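Local coordinates for endoglucanase (Uncultured bacterium, PDB 3X17), which hydrolyses internal beta-1,4-glucosidic bonds of cellulose as a glycoside hydrolase family 9 endoglucanase with an N-terminal Ig-like domain, at residues Y154-D159 with Y266-T271; D159-A164 with R238-V243; K182-T187 with T272-K277. One frame throughout, in Å; residues are numbered along the deposited sequence.

In the fold
All three contacts lie on the same side of the chain's centre, within the family 9 region, around a small mixed sheet ordered 154-155, 265-271, 243-249, 182-183. Contact 1 pairs the first two strands; contact 2, about 8 Å away between centres, shares Asp-159 with it and holds the loop after strand 154-155 against the turn leading into strand 243-249. Contact 3 lies deeper, about 14 Å from contact 1 between centres, where two helices start directly after strands 182-183 and 265-271. Val-243 N meets Thr-275 OG1 at 3.0 Å, a probable hydrogen bond between contacts 2 and 3. Metals lie nearby: the Lys-277 side chain is about 4 Å from a calcium ion, that of Val-267 about 13 Å from zinc.

Contact 1 (Y154-D159 with Y266-T271); sequences YVLVDD and YVYRIT
Residues 154-155 and 266-267 run side by side as a short parallel ladder, in which Val-267 N donates to Tyr-154 O (2.8 Å) and Leu-156 N to Val-267 O (3.0 Å, 162° at the hydrogen). The first donor stands well above the carbonyl plane, 46° out of it, and the same oxygen also receives a CA-H...O contact from Tyr-266. Beyond Val-155 the chains diverge, and a water continues the link by accepting from Val-157 N and donating to Val-267 O. Leu-156 packs both methyls against the other chain where the two separate. Its chi1 of -177° sets CG anti to the backbone N and beside the carbonyl carbon, which carries the methyls toward the tyrosines: CD1 lies 4.0 Å from Tyr-266 CD1, the leucine crossing that side chain at about a right angle, while CD2 reaches Tyr-268 CE2 at 3.5 Å. The CB of Tyr-154 rests 4.0 Å from Tyr-266 CD1, on the face of the sheet that both tyrosines share. Farther along, Val-157 lays CG2 over one face of the Arg-269 guanidinium. Strand 265-271 also pairs antiparallel with strand 243-249, which leaves 154-155 as an outermost strand of a four-stranded mixed sheet in the family 9 catalytic domain.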
loop_
_atom_site.group_PDB
_atom_site.type_symbol
_atom_site.label_atom_id
_atom_site.label_comp_id
_atom_site.label_asym_id
_atom_site.label_seq_id
_atom_site.Cartn_x
_atom_site.Cartn_y
_atom_site.Cartn_z
ATOM N N TYR A 154 14.709 2.303 -24.506
ATOM C CA TYR A 154 15.104 3.252 -25.550
ATOM C C TYR A 154 14.314 4.541 -25.374
ATOM O O TYR A 154 13.098 4.502 -25.174
ATOM C CB TYR A 154 14.806 2.642 -26.938
ATOM C CG TYR A 154 15.692 1.458 -27.241
ATOM C CD1 TYR A 154 15.382 0.189 -26.749
ATOM C CD2 TYR A 154 16.947 1.641 -27.832
ATOM C CE1 TYR A 154 16.206 -0.901 -27.005
ATOM C CE2 TYR A 154 17.783 0.567 -28.073
ATOM C CZ TYR A 154 17.428 -0.694 -27.636
ATOM O OH TYR A 154 18.302 -1.744 -27.830
ATOM N N VAL A 155 14.984 5.673 -25.505
ATOM C CA VAL A 155 14.333 6.970 -25.312
ATOM C C VAL A 155 13.245 7.189 -26.346
ATOM O O VAL A 155 13.519 7.104 -27.541
ATOM C CB VAL A 155 15.343 8.116 -25.430
ATOM C CG1 VAL A 155 14.632 9.445 -25.287
ATOM C CG2 VAL A 155 16.439 7.964 -24.369
ATOM N N LEU A 156 12.031 7.511 -25.900
ATOM C CA LEU A 156 10.927 7.701 -26.820
ATOM C C LEU A 156 10.977 9.015 -27.601
ATOM O O LEU A 156 10.829 8.993 -28.812
ATOM C CB LEU A 156 9.571 7.517 -26.143
ATOM C CG LEU A 156 8.384 7.642 -27.119
ATOM C CD1 LEU A 156 8.431 6.515 -28.154
ATOM C CD2 LEU A 156 7.053 7.604 -26.392
ATOM N N VAL A 157 11.185 10.144 -26.921
ATOM C CA VAL A 157 11.241 11.442 -27.605
ATOM C C VAL A 157 12.568 12.176 -27.441
ATOM O O VAL A 157 13.240 12.026 -26.421
ATOM C CB VAL A 157 10.043 12.387 -27.245
ATOM C CG1 VAL A 157 8.712 11.615 -27.216
ATOM C CG2 VAL A 157 10.301 13.158 -25.961
ATOM N N ASP A 158 12.950 12.961 -28.454
ATOM C CA ASP A 158 14.180 13.759 -28.383
ATOM C C ASP A 158 14.164 14.624 -27.132
ATOM O O ASP A 158 13.152 15.228 -26.790
ATOM C CB ASP A 158 14.318 14.704 -29.585
ATOM C CG ASP A 158 14.558 13.976 -30.906
ATOM O OD1 ASP A 158 14.814 12.745 -30.923
ATOM O OD2 ASP A 158 14.409 14.645 -31.944
ATOM N N ASP A 159 15.315 14.762 -26.501
ATOM C CA ASP A 159 15.443 15.765 -25.482
ATOM C C ASP A 159 16.868 16.246 -25.593
ATOM O O ASP A 159 17.609 15.772 -26.441
ATOM C CB ASP A 159 15.067 15.225 -24.072
ATOM C CG ASP A 159 16.012 14.118 -23.557
ATOM O OD1 ASP A 159 17.249 14.217 -23.749
ATOM O OD2 ASP A 159 15.513 13.188 -22.876
ATOM N N TYR A 266 10.418 1.360 -24.015
ATOM C CA TYR A 266 10.722 2.771 -24.224
ATOM C C TYR A 266 10.682 3.550 -22.926
ATOM O O TYR A 266 9.918 3.233 -22.013
ATOM C CB TYR A 266 9.738 3.418 -25.200
ATOM C CG TYR A 266 9.881 2.896 -26.607
ATOM C CD1 TYR A 266 10.872 3.383 -27.460
ATOM C CD2 TYR A 266 9.073 1.861 -27.055
ATOM C CE1 TYR A 266 11.020 2.868 -28.752
ATOM C CE2 TYR A 266 9.231 1.321 -28.323
ATOM C CZ TYR A 266 10.189 1.837 -29.172
ATOM O OH TYR A 266 10.320 1.275 -30.419
ATOM N N VAL A 267 11.528 4.568 -22.861
ATOM C CA VAL A 267 11.612 5.442 -21.703
ATOM C C VAL A 267 10.855 6.702 -22.069
ATOM O O VAL A 267 11.196 7.375 -23.037
ATOM C CB VAL A 267 13.086 5.783 -21.410
ATOM C CG1 VAL A 267 13.210 6.824 -20.298
ATOM C CG2 VAL A 267 13.841 4.500 -21.089
ATOM N N TYR A 268 9.743 6.923 -21.385
ATOM C CA TYR A 268 8.841 8.024 -21.710
ATOM C C TYR A 268 9.344 9.335 -21.106
ATOM O O TYR A 268 10.253 9.332 -20.273
ATOM C CB TYR A 268 7.436 7.680 -21.227
ATOM C CG TYR A 268 6.778 6.589 -22.060
ATOM C CD1 TYR A 268 7.200 5.270 -21.961
ATOM C CD2 TYR A 268 5.876 6.912 -23.072
ATOM C CE1 TYR A 268 6.645 4.288 -22.731
ATOM C CE2 TYR A 268 5.312 5.925 -23.855
ATOM C CZ TYR A 268 5.702 4.622 -23.676
ATOM O OH TYR A 268 5.192 3.639 -24.473
ATOM N N ARG A 269 8.732 10.446 -21.510
ATOM C CA ARG A 269 9.312 11.762 -21.324
ATOM C C ARG A 269 9.280 12.174 -19.853
ATOM O O ARG A 269 8.458 11.677 -19.081
ATOM C CB ARG A 269 8.522 12.782 -22.137
ATOM C CG ARG A 269 7.124 13.047 -21.552
ATOM C CD ARG A 269 6.320 13.985 -22.419
ATOM N NE ARG A 269 6.151 13.451 -23.759
ATOM C CZ ARG A 269 5.974 14.200 -24.842
ATOM N NH1 ARG A 269 5.888 15.529 -24.742
ATOM N NH2 ARG A 269 5.846 13.612 -26.026
ATOM N N ILE A 270 10.178 13.081 -19.473
ATOM C CA ILE A 270 10.240 13.539 -18.096
ATOM C C ILE A 270 8.954 14.254 -17.664
ATOM O O ILE A 270 8.214 14.812 -18.484
ATOM C CB ILE A 270 11.430 14.456 -17.832
ATOM C CG1 ILE A 270 11.333 15.731 -18.676
ATOM C CG2 ILE A 270 12.754 13.725 -18.094
ATOM C CD1 ILE A 270 11.010 17.014 -17.889
ATOM N N THR A 271 8.833 14.400 -16.345
ATOM C CA THR A 271 7.729 15.075 -15.716
ATOM C C THR A 271 8.316 15.721 -14.454
ATOM O O THR A 271 9.261 15.181 -13.862
ATOM C CB THR A 271 6.720 13.999 -15.336
ATOM O OG1 THR A 271 5.614 13.991 -16.253
ATOM C CG2 THR A 271 6.310 14.093 -13.940
HETATM O O HOH W 1 11.222 10.097 -24.049
#

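Contact 2 (D159-A164 with R238-V243); sequences DPFYRA and RPDGAV
Phe-161 and Arg-238 bury the most surface here, followed by Pro-239, and the phenyl ring sits where the arginine stem and the proline meet. Pro-239 lies over one face of the ring in a CH-pi contact, its CD 3.8 Å from the ring centroid and 16° off the normal. The rest of the pyrrolidine follows the same side of the ring, with CB 3.7 Å from Phe-161 CE1. Arg-238 passes the CD2-CE2 side, its CG 3.5 Å from Phe-161 CD2, and the guanidinium plane is turned 31° from the ring. The arginine chain bends twice, at chi2 and chi3, and brings its guanidinium between two carboxylates. Arg-238 NH1 makes a salt bridge to Asp-240 OD2 (2.9 Å), using the oxygen's syn lone pair, nearly in the guanidinium plane; Asp-159 OD2 forms a longer, weak ion pair with Arg-238 NH2 at 3.6 Å. Pro-160 CD lies over one face of the guanidinium, toward its rim, while NE is buried without a partner. Both sides of the contact are turns: residues 238-241 form a type I beta turn before strand 243-249, and Asp-159 folds the other loop as an Asx turn. Its OD1 accepts from Phe-161 N at 2.7 Å, nearly along the C-O axis, and from Tyr-162 N above the carboxylate plane. These two bonds, with that of Tyr-244 OH to OD2, help hold the carboxylate and shape the backbone from which Phe-161 projects. Phe-310 of helix 294-312 packs on both Arg-238 and Asp-240.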
loop_
_atom_site.group_PDB
_atom_site.type_symbol
_atom_site.label_atom_id
_atom_site.label_comp_id
_atom_site.label_asym_id
_atom_site.label_seq_id
_atom_site.Cartn_x
_atom_site.Cartn_y
_atom_site.Cartn_z
ATOM N N ASP A 159 15.315 14.762 -26.501
ATOM C CA ASP A 159 15.443 15.765 -25.482
ATOM C C ASP A 159 16.868 16.246 -25.593
ATOM O O ASP A 159 17.609 15.772 -26.441
ATOM C CB ASP A 159 15.067 15.225 -24.072
ATOM C CG ASP A 159 16.012 14.118 -23.557
ATOM O OD1 ASP A 159 17.249 14.217 -23.749
ATOM O OD2 ASP A 159 15.513 13.188 -22.876
ATOM N N PRO A 160 17.258 17.183 -24.747
ATOM C CA PRO A 160 18.574 17.775 -24.807
ATOM C C PRO A 160 19.735 16.770 -24.724
ATOM O O PRO A 160 20.865 17.123 -25.070
ATOM C CB PRO A 160 18.584 18.667 -23.573
ATOM C CG PRO A 160 17.166 19.089 -23.457
ATOM C CD PRO A 160 16.413 17.829 -23.734
ATOM N N PHE A 161 19.513 15.600 -24.125
ATOM C CA PHE A 161 20.645 14.701 -23.890
ATOM C C PHE A 161 20.687 13.601 -24.938
ATOM O O PHE A 161 21.758 13.163 -25.329
ATOM C CB PHE A 161 20.617 14.122 -22.460
ATOM C CG PHE A 161 20.870 15.145 -21.414
ATOM C CD1 PHE A 161 22.169 15.427 -21.016
ATOM C CD2 PHE A 161 19.848 16.001 -21.016
ATOM C CE1 PHE A 161 22.435 16.457 -20.139
ATOM C CE2 PHE A 161 20.094 17.036 -20.120
ATOM C CZ PHE A 161 21.388 17.243 -19.651
ATOM N N TYR A 162 19.509 13.151 -25.363
ATOM C CA TYR A 162 19.372 11.937 -26.138
ATOM C C TYR A 162 18.386 12.151 -27.283
ATOM O O TYR A 162 17.275 12.682 -27.078
ATOM C CB TYR A 162 18.838 10.804 -25.263
ATOM C CG TYR A 162 19.623 10.562 -23.997
ATOM C CD1 TYR A 162 20.930 10.056 -24.041
ATOM C CD2 TYR A 162 19.004 10.691 -22.755
ATOM C CE1 TYR A 162 21.639 9.816 -22.861
ATOM C CE2 TYR A 162 19.695 10.448 -21.577
ATOM C CZ TYR A 162 21.018 10.051 -21.625
ATOM O OH TYR A 162 21.663 9.776 -20.435
ATOM N N ARG A 163 18.729 11.615 -28.451
ATOM C CA ARG A 163 17.757 11.523 -29.525
ATOM C C ARG A 163 16.856 10.307 -29.317
ATOM O O ARG A 163 17.288 9.294 -28.749
ATOM C CB ARG A 163 18.477 11.450 -30.885
ATOM C CG ARG A 163 19.364 12.681 -31.171
ATOM C CD ARG A 163 18.517 13.896 -31.538
ATOM N NE ARG A 163 19.266 15.157 -31.496
ATOM C CZ ARG A 163 19.989 15.664 -32.497
ATOM N NH1 ARG A 163 20.159 14.993 -33.624
ATOM N NH2 ARG A 163 20.596 16.838 -32.349
ATOM N N ALA A 164 15.600 10.426 -29.749
ATOM C CA ALA A 164 14.695 9.291 -29.782
ATOM C C ALA A 164 15.445 8.079 -30.330
ATOM O O ALA A 164 16.131 8.172 -31.350
ATOM C CB ALA A 164 13.415 9.606 -30.682
ATOM N N ARG A 238 18.039 12.081 -15.658
ATOM C CA ARG A 238 18.762 12.689 -16.748
ATOM C C ARG A 238 19.784 13.620 -16.091
ATOM O O ARG A 238 19.546 14.092 -14.974
ATOM C CB ARG A 238 17.713 13.473 -17.522
ATOM C CG ARG A 238 18.066 13.912 -18.871
ATOM C CD ARG A 238 17.394 15.249 -19.057
ATOM N NE ARG A 238 16.153 15.102 -19.758
ATOM C CZ ARG A 238 15.318 16.100 -20.021
ATOM N NH1 ARG A 238 15.470 17.298 -19.454
ATOM N NH2 ARG A 238 14.300 15.865 -20.817
ATOM N N PRO A 239 20.925 13.886 -16.757
ATOM C CA PRO A 239 21.981 14.558 -16.011
ATOM C C PRO A 239 21.607 15.952 -15.516
ATOM O O PRO A 239 22.249 16.471 -14.600
ATOM C CB PRO A 239 23.128 14.652 -17.036
ATOM C CG PRO A 239 22.914 13.469 -17.916
ATOM C CD PRO A 239 21.409 13.388 -18.062
ATOM N N ASP A 240 20.579 16.567 -16.093
ATOM C CA ASP A 240 20.175 17.864 -15.572
ATOM C C ASP A 240 19.325 17.699 -14.294
ATOM O O ASP A 240 19.038 18.678 -13.612
ATOM C CB ASP A 240 19.499 18.743 -16.647
ATOM C CG ASP A 240 18.205 18.134 -17.188
ATOM O OD1 ASP A 240 17.913 16.961 -16.890
ATOM O OD2 ASP A 240 17.531 18.806 -17.991
ATOM N N GLY A 241 18.990 16.447 -13.945
ATOM C CA GLY A 241 18.244 16.171 -12.704
ATOM C C GLY A 241 16.801 15.827 -12.936
ATOM O O GLY A 241 16.144 15.269 -12.053
ATOM N N ALA A 242 16.315 16.026 -14.160
ATOM C CA ALA A 242 14.946 15.629 -14.482
ATOM C C ALA A 242 14.789 14.095 -14.513
ATOM O O ALA A 242 15.741 13.385 -14.770
ATOM C CB ALA A 242 14.500 16.250 -15.828
ATOM N N VAL A 243 13.585 13.600 -14.242
ATOM C CA VAL A 243 13.354 12.160 -14.109
ATOM C C VAL A 243 12.272 11.691 -15.081
ATOM O O VAL A 243 11.217 12.323 -15.190
ATOM C CB VAL A 243 12.981 11.757 -12.646
ATOM C CG1 VAL A 243 12.704 10.242 -12.531
ATOM C CG2 VAL A 243 14.106 12.137 -11.703
#

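Contact 3 (K182-T187 with T272-K277); sequences KYVTTT and TQDTAK
Hydrogen bonding across the contact centres on the hydroxyl of Thr-185, which bridges two consecutive residues of the facing helix. Its OG1 donates to Asp-274 OD1 in a very short bond of 2.5 Å and accepts from Gln-273 NE2 at 3.1 Å, the latter bent to 154° at the hydrogen. The hydroxyl lies 19° out of the Gln-273 amide plane. With OG1 anti to the carbonyl carbon (chi1 -54°), the threonine points its oxygen at this polar pair, and its methyl lies beside the Gln-273 amide and the end of the Lys-277 chain. The other carboxylate oxygen, Asp-274 OD2, is bonded to His-245 ND1 of strand 243-249, so the aspartate ties the start of helix 184-200 to the neighbouring strand.

These are the first turns of helices 184-200 and 272-288, probably part of the (alpha/alpha)6 barrel, each beginning directly after a strand of the small mixed sheet.

Charge enters through Lys-277, whose ammonium forms a salt bridge with Asp-339, one of the calcium ligands. NZ also donates to Gln-273 OE1 (2.7 Å) from above the carbonyl plane. The glutamine is therefore held at both ends of its amide, by the lysine at OE1 and by Thr-185 at NE2, which probably fixes its flip.

Van der Waals contacts surround the hydrogen bonds. The methylene CE of Lys-277 lies 3.7 Å from Thr-185 CG2, and CD passes near the Thr-185 carbonyl oxygen. Val-184 also meets Asp-274, with CG1 3.6 Å from its CB and 3.3 Å from its OD1, while Leu-233 of helix 221-235 packs against the same valine.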
loop_
_atom_site.group_PDB
_atom_site.type_symbol
_atom_site.label_atom_id
_atom_site.label_comp_id
_atom_site.label_asym_id
_atom_site.label_seq_id
_atom_site.Cartn_x
_atom_site.Cartn_y
_atom_site.Cartn_z
ATOM N N LYS A 182 7.230 -0.184 -15.616
ATOM C CA LYS A 182 7.901 0.351 -14.442
ATOM C C LYS A 182 7.671 1.855 -14.456
ATOM O O LYS A 182 7.752 2.492 -15.491
ATOM C CB LYS A 182 9.390 0.046 -14.505
ATOM C CG LYS A 182 9.695 -1.464 -14.741
ATOM C CD LYS A 182 11.178 -1.783 -14.601
ATOM C CE LYS A 182 12.030 -1.034 -15.618
ATOM N NZ LYS A 182 13.413 -1.663 -15.733
ATOM N N TYR A 183 7.198 2.391 -13.351
ATOM C CA TYR A 183 6.611 3.728 -13.405
ATOM C C TYR A 183 7.184 4.522 -12.265
ATOM O O TYR A 183 7.121 4.086 -11.124
ATOM C CB TYR A 183 5.109 3.636 -13.208
ATOM C CG TYR A 183 4.384 2.788 -14.200
ATOM C CD1 TYR A 183 4.217 1.430 -13.963
ATOM C CD2 TYR A 183 3.700 3.370 -15.272
ATOM C CE1 TYR A 183 3.441 0.659 -14.777
ATOM C CE2 TYR A 183 2.887 2.603 -16.097
ATOM C CZ TYR A 183 2.800 1.248 -15.877
ATOM O OH TYR A 183 2.031 0.461 -16.709
ATOM N N VAL A 184 7.765 5.672 -12.559
ATOM C CA VAL A 184 8.422 6.435 -11.511
ATOM C C VAL A 184 7.428 6.943 -10.440
ATOM O O VAL A 184 7.790 7.111 -9.259
ATOM C CB VAL A 184 9.205 7.616 -12.080
ATOM C CG1 VAL A 184 9.510 8.617 -10.950
ATOM C CG2 VAL A 184 10.517 7.129 -12.683
ATOM N N THR A 185 6.170 7.111 -10.837
ATOM C CA THR A 185 5.212 7.855 -10.036
ATOM C C THR A 185 4.778 6.991 -8.846
ATOM O O THR A 185 4.691 7.468 -7.720
ATOM C CB THR A 185 3.990 8.301 -10.908
ATOM O OG1 THR A 185 4.467 9.030 -12.062
ATOM C CG2 THR A 185 3.033 9.192 -10.108
ATOM N N THR A 186 4.662 5.687 -9.075
ATOM C CA THR A 186 4.340 4.741 -8.009
ATOM C C THR A 186 5.593 4.241 -7.300
ATOM O O THR A 186 5.560 3.988 -6.098
ATOM C CB THR A 186 3.561 3.513 -8.558
ATOM O OG1 THR A 186 4.175 3.090 -9.780
ATOM C CG2 THR A 186 2.074 3.853 -8.813
ATOM N N THR A 187 6.674 4.032 -8.051
ATOM C CA THR A 187 7.916 3.535 -7.478
ATOM C C THR A 187 8.435 4.476 -6.410
ATOM O O THR A 187 8.880 4.025 -5.359
ATOM C CB THR A 187 9.050 3.324 -8.545
ATOM O OG1 THR A 187 8.686 2.250 -9.408
ATOM C CG2 THR A 187 10.414 2.917 -7.865
ATOM N N THR A 272 7.828 16.909 -14.093
ATOM C CA THR A 272 8.260 17.564 -12.859
ATOM C C THR A 272 7.733 16.888 -11.594
ATOM O O THR A 272 8.458 16.826 -10.618
ATOM C CB THR A 272 7.902 19.068 -12.835
ATOM O OG1 THR A 272 6.525 19.232 -13.205
ATOM C CG2 THR A 272 8.773 19.822 -13.830
ATOM N N GLN A 273 6.496 16.373 -11.597
ATOM C CA GLN A 273 6.026 15.572 -10.445
ATOM C C GLN A 273 6.906 14.356 -10.155
ATOM O O GLN A 273 7.200 14.057 -9.003
ATOM C CB GLN A 273 4.529 15.182 -10.541
ATOM C CG GLN A 273 4.140 14.325 -11.743
ATOM C CD GLN A 273 4.066 12.834 -11.424
ATOM O OE1 GLN A 273 4.441 12.395 -10.324
ATOM N NE2 GLN A 273 3.624 12.037 -12.404
ATOM N N ASP A 274 7.313 13.647 -11.203
ATOM C CA ASP A 274 8.206 12.516 -11.037
ATOM C C ASP A 274 9.549 12.994 -10.513
ATOM O O ASP A 274 10.170 12.321 -9.681
ATOM C CB ASP A 274 8.388 11.725 -12.345
ATOM C CG ASP A 274 7.147 10.916 -12.725
ATOM O OD1 ASP A 274 6.673 10.124 -11.880
ATOM O OD2 ASP A 274 6.675 11.038 -13.892
ATOM N N THR A 275 10.032 14.115 -11.043
ATOM C CA THR A 275 11.324 14.628 -10.640
ATOM C C THR A 275 11.307 14.958 -9.120
ATOM O O THR A 275 12.208 14.568 -8.353
ATOM C CB THR A 275 11.689 15.869 -11.503
ATOM O OG1 THR A 275 11.756 15.492 -12.891
ATOM C CG2 THR A 275 13.009 16.454 -11.082
ATOM N N ALA A 276 10.211 15.564 -8.676
ATOM C CA ALA A 276 10.056 15.969 -7.266
ATOM C C ALA A 276 9.803 14.745 -6.350
ATOM O O ALA A 276 10.428 14.617 -5.299
ATOM C CB ALA A 276 8.892 16.984 -7.145
ATOM N N LYS A 277 8.939 13.824 -6.770
ATOM C CA LYS A 277 8.773 12.566 -6.035
ATOM C C LYS A 277 10.098 11.825 -5.848
ATOM O O LYS A 277 10.414 11.381 -4.750
ATOM C CB LYS A 277 7.786 11.626 -6.711
ATOM C CG LYS A 277 6.314 11.960 -6.498
ATOM C CD LYS A 277 5.467 11.090 -7.427
ATOM C CE LYS A 277 3.980 11.138 -7.097
ATOM N NZ LYS A 277 3.341 12.288 -7.819
#